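Local coordinates for protein ionotropic glutamate receptor bacterial homologue (Nostoc punctiforme, PDB 2PYY) that binds L-glutamate in the cleft between its two lobes, as the ligand-binding core of a bacterial homologue of ionotropic glutamate receptors, at residues 112-117 with 151-156. Numbering follows the deposited sequence.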
loop_
_atom_site.group_PDB
_atom_site.type_symbol
_atom_site.label_atom_id
_atom_site.label_comp_id
_atom_site.label_asym_id
_atom_site.label_seq_id
_atom_site.Cartn_x
_atom_site.Cartn_y
_atom_site.Cartn_z
ATOM N N GLY B 112 -6.381 9.132 -19.047
ATOM C CA GLY B 112 -7.137 9.208 -20.282
ATOM C C GLY B 112 -7.176 7.865 -20.972
ATOM O O GLY B 112 -7.699 7.741 -22.078
ATOM N N LYS B 113 -6.611 6.855 -20.317
ATOM C CA LYS B 113 -6.581 5.491 -20.848
ATOM C C LYS B 113 -7.304 4.548 -19.880
ATOM O O LYS B 113 -7.704 4.956 -18.791
ATOM C CB LYS B 113 -5.131 5.019 -21.004
ATOM C CG LYS B 113 -4.280 5.865 -21.929
ATOM C CD LYS B 113 -4.737 5.744 -23.375
ATOM C CE LYS B 113 -3.860 6.577 -24.290
ATOM N NZ LYS B 113 -4.323 6.498 -25.708
ATOM N N VAL B 114 -7.450 3.291 -20.289
ATOM C CA VAL B 114 -8.098 2.254 -19.483
ATOM C C VAL B 114 -7.076 1.166 -19.151
ATOM O O VAL B 114 -6.553 0.501 -20.048
ATOM C CB VAL B 114 -9.266 1.589 -20.240
ATOM C CG1 VAL B 114 -9.805 0.419 -19.430
ATOM C CG2 VAL B 114 -10.375 2.612 -20.495
ATOM N N VAL B 115 -6.803 0.987 -17.863
ATOM C CA VAL B 115 -5.834 -0.007 -17.408
ATOM C C VAL B 115 -6.483 -1.158 -16.639
ATOM O O VAL B 115 -7.207 -0.929 -15.680
ATOM C CB VAL B 115 -4.782 0.655 -16.511
ATOM C CG1 VAL B 115 -3.782 -0.382 -16.030
ATOM C CG2 VAL B 115 -4.087 1.766 -17.281
ATOM N N ALA B 116 -6.214 -2.389 -17.063
ATOM C CA ALA B 116 -6.772 -3.568 -16.410
ATOM C C ALA B 116 -5.861 -4.111 -15.319
ATOM O O ALA B 116 -4.634 -4.039 -15.418
ATOM C CB ALA B 116 -7.036 -4.649 -17.435
ATOM N N THR B 117 -6.476 -4.645 -14.270
ATOM C CA THR B 117 -5.749 -5.232 -13.157
ATOM C C THR B 117 -6.757 -6.014 -12.313
ATOM O O THR B 117 -7.960 -6.011 -12.603
ATOM C CB THR B 117 -5.042 -4.140 -12.300
ATOM O OG1 THR B 117 -4.089 -4.763 -11.428
ATOM C CG2 THR B 117 -6.050 -3.360 -11.468
ATOM N N LYS B 151 -9.810 -4.533 -24.820
ATOM C CA LYS B 151 -10.789 -3.908 -23.932
ATOM C C LYS B 151 -10.031 -2.908 -23.071
ATOM O O LYS B 151 -10.565 -1.878 -22.659
ATOM C CB LYS B 151 -11.459 -4.952 -23.034
ATOM C CG LYS B 151 -12.115 -6.092 -23.784
ATOM C CD LYS B 151 -12.847 -7.027 -22.832
ATOM C CE LYS B 151 -13.479 -8.194 -23.582
ATOM N NZ LYS B 151 -14.418 -8.974 -22.725
ATOM N N ALA B 152 -8.772 -3.228 -22.803
ATOM C CA ALA B 152 -7.912 -2.366 -22.008
ATOM C C ALA B 152 -6.718 -1.981 -22.873
ATOM O O ALA B 152 -6.299 -2.745 -23.739
ATOM C CB ALA B 152 -7.445 -3.100 -20.755
ATOM N N ASP B 153 -6.177 -0.795 -22.618
ATOM C CA ASP B 153 -5.036 -0.266 -23.358
ATOM C C ASP B 153 -3.726 -0.792 -22.775
ATOM O O ASP B 153 -2.746 -1.012 -23.495
ATOM C CB ASP B 153 -5.047 1.262 -23.280
ATOM C CG ASP B 153 -6.349 1.862 -23.786
ATOM O OD1 ASP B 153 -6.830 2.848 -23.176
ATOM O OD2 ASP B 153 -6.872 1.347 -24.799
ATOM N N ALA B 154 -3.727 -0.978 -21.461
ATOM C CA ALA B 154 -2.562 -1.466 -20.748
ATOM C C ALA B 154 -2.969 -2.224 -19.490
ATOM O O ALA B 154 -4.145 -2.277 -19.130
ATOM C CB ALA B 154 -1.665 -0.300 -20.363
ATOM N N VAL B 155 -1.974 -2.807 -18.832
ATOM C CA VAL B 155 -2.171 -3.538 -17.590
ATOM C C VAL B 155 -1.114 -3.070 -16.590
ATOM O O VAL B 155 0.050 -2.892 -16.944
ATOM C CB VAL B 155 -1.998 -5.059 -17.792
ATOM C CG1 VAL B 155 -2.027 -5.769 -16.451
ATOM C CG2 VAL B 155 -3.071 -5.602 -18.700
ATOM N N VAL B 156 -1.524 -2.852 -15.350
ATOM C CA VAL B 156 -0.604 -2.452 -14.293
ATOM C C VAL B 156 -0.756 -3.494 -13.190
ATOM O O VAL B 156 -1.845 -3.698 -12.660
ATOM C CB VAL B 156 -0.940 -1.061 -13.717
ATOM C CG1 VAL B 156 -0.090 -0.793 -12.487
ATOM C CG2 VAL B 156 -0.680 0.013 -14.769
#
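Val-115 and Val-156 meet where strands 114-117 and 154-156 run side by side as parallel neighbours in the mixed sheet of one lobe of this periplasmic-binding-protein-like fold. Val-115 holds CG1 anti to its backbone N (chi1 180°), which brings that methyl within 3.4 Å of Val-156 CG2, a tight fit; Leu-127 of helix 122-129 packs on both valines. On the face bearing Ala-116 and Val-155, Ala-116 CB lies 3.7 Å from Ala-152 CB. Ala-116 N gives a 2.9 Å bond to Ala-154 O, while Val-156 N returns only a weak one to Ala-116 O. At the start of the pair, Asp-153 takes part through both backbone and side chain: its N bonds Val-114 O at 2.9 Å, and its OD1 receives Val-114 N at 3.0 Å from above the carboxylate plane. The side chains of Lys-113 and Asp-153 cross at about a right angle, Lys-113 CB 3.5 Å from Asp-153 OD1, while Lys-113 NZ salt-bridges Asp-103. An alanine at Asp-153 is likely to leave Val-114 N without its acceptor and the start of the pair to backbone bonds alone. Toward the glutamate pocket, Thr-117 OG1 donates to Val-156 O over 2.8 Å, almost in line with the carbonyl bond.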